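Local atomic coordinates of protein F-93 (Sulfolobus virus 1, PDB entry 1TBX), a protein that probably acts as a homodimeric winged-helix transcription factor that recognises a palindromic or pseudo-palindromic DNA target. Residues Pro9-Leu14 against Ala46-Leu50. Sequence-based numbering, arbitrary orientation.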
# COMPACT_ATOMS: atom_id res chain seq x y z
N PRO A 9 -7.23 -3.63 0.16
CA PRO A 9 -7.80 -4.09 1.44
C PRO A 9 -6.94 -5.06 2.23
O PRO A 9 -6.82 -4.93 3.46
CB PRO A 9 -9.10 -4.74 1.02
CG PRO A 9 -9.49 -3.89 -0.16
CD PRO A 9 -8.17 -3.82 -0.97
N GLU A 10 -6.34 -6.01 1.54
CA GLU A 10 -5.46 -6.98 2.18
C GLU A 10 -4.38 -6.27 3.00
O GLU A 10 -4.04 -6.69 4.12
CB GLU A 10 -4.88 -7.79 1.06
CG GLU A 10 -5.64 -7.48 -0.23
CD GLU A 10 -4.71 -7.19 -1.38
OE1 GLU A 10 -3.51 -7.28 -1.16
OE2 GLU A 10 -5.16 -6.90 -2.52
N ALA A 11 -3.86 -5.16 2.44
CA ALA A 11 -2.86 -4.36 3.15
C ALA A 11 -3.44 -3.70 4.41
O ALA A 11 -2.84 -3.78 5.48
CB ALA A 11 -2.23 -3.33 2.22
N ILE A 12 -4.59 -3.05 4.30
CA ILE A 12 -5.16 -2.42 5.48
C ILE A 12 -5.46 -3.45 6.58
O ILE A 12 -5.02 -3.28 7.73
CB ILE A 12 -6.42 -1.64 5.11
CG1 ILE A 12 -6.04 -0.59 4.08
CG2 ILE A 12 -6.98 -0.96 6.33
CD1 ILE A 12 -7.19 -0.14 3.24
N VAL A 13 -6.18 -4.52 6.20
CA VAL A 13 -6.64 -5.53 7.11
C VAL A 13 -5.41 -6.10 7.78
O VAL A 13 -5.33 -6.17 9.00
CB VAL A 13 -7.39 -6.61 6.36
CG1 VAL A 13 -7.68 -7.78 7.30
CG2 VAL A 13 -8.72 -6.01 5.64
N LEU A 14 -4.39 -6.43 7.02
CA LEU A 14 -3.16 -6.93 7.61
C LEU A 14 -2.54 -5.99 8.67
O LEU A 14 -2.19 -6.40 9.79
CB LEU A 14 -2.15 -7.27 6.50
CG LEU A 14 -1.05 -8.23 6.94
CD1 LEU A 14 -1.69 -9.44 7.58
CD2 LEU A 14 -0.11 -8.61 5.77
N ALA A 46 -10.59 -9.99 1.56
CA ALA A 46 -9.26 -9.80 2.08
C ALA A 46 -8.90 -10.84 3.17
O ALA A 46 -7.76 -11.34 3.19
CB ALA A 46 -9.09 -8.35 2.58
N LYS A 47 -9.83 -11.17 4.06
CA LYS A 47 -9.50 -12.17 5.08
C LYS A 47 -9.18 -13.46 4.33
O LYS A 47 -8.14 -14.08 4.57
CB LYS A 47 -10.60 -12.31 6.17
CG LYS A 47 -10.41 -13.45 7.20
CD LYS A 47 -11.78 -14.11 7.52
CE LYS A 47 -11.98 -15.55 6.96
NZ LYS A 47 -13.42 -15.91 6.77
N LYS A 48 -10.04 -13.82 3.37
CA LYS A 48 -9.83 -15.04 2.58
C LYS A 48 -8.40 -15.07 2.02
O LYS A 48 -7.66 -16.06 2.19
CB LYS A 48 -10.83 -15.14 1.45
CG LYS A 48 -11.42 -16.55 1.23
CD LYS A 48 -11.26 -17.04 -0.21
CE LYS A 48 -12.54 -17.69 -0.75
NZ LYS A 48 -12.50 -17.87 -2.26
N PHE A 49 -8.01 -13.97 1.40
CA PHE A 49 -6.75 -13.93 0.70
C PHE A 49 -5.56 -14.10 1.68
O PHE A 49 -4.70 -14.95 1.46
CB PHE A 49 -6.68 -12.65 -0.15
CG PHE A 49 -5.34 -12.38 -0.74
CD1 PHE A 49 -4.97 -12.95 -1.95
CD2 PHE A 49 -4.43 -11.54 -0.08
CE1 PHE A 49 -3.72 -12.71 -2.50
CE2 PHE A 49 -3.15 -11.30 -0.64
CZ PHE A 49 -2.80 -11.87 -1.84
N LEU A 50 -5.53 -13.34 2.76
CA LEU A 50 -4.41 -13.40 3.69
C LEU A 50 -4.29 -14.76 4.36
O LEU A 50 -3.18 -15.21 4.67
CB LEU A 50 -4.53 -12.30 4.73
CG LEU A 50 -4.79 -10.88 4.21
CD1 LEU A 50 -5.30 -9.95 5.36
CD2 LEU A 50 -3.50 -10.33 3.57
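The ring of Phe49 meets Glu10 at a slant. Phe49 CD2 lies 3.9 Å from Glu10 CB, and the carboxylate plane of Glu10 is turned 50° from the ring. The ring comes to this place with CG anti to the backbone N (chi1 170°). Pro5 of the second subunit also packs on Phe49. The Glu10 chain bends at chi2, and OE1 of its carboxylate, the other flat group, lies 4.1 Å from Phe49 CE2.

Next to the ring, both methyls of Leu50 touch Glu10. Leu50 CD2 packs on Glu10 CB at 3.8 Å, and Leu50 CD1 is 3.7 Å from the Glu10 carbonyl O, which accepts the helix bond from Leu14 N. Val13 divides its branches: Val13 CG1 meets Leu50 CD1 at 3.8 Å, while Val13 CG2 lies 3.9 Å from Ala46 CB. The small Ala46 sits against the start of the other helix, with Ala46 CB 3.8 Å from Glu10 N and also touching Pro9 CB. No hydrogen bond joins the segments. Phe6 of the second subunit packs on Glu10 and Leu50.

The axes of segments 9-14 and 46-50 cross at -81°, 9.1 Å apart. The segments lie on helices 9-17 and 40-52, whose largely apolar packing belongs to the three-helix core of the winged-helix fold.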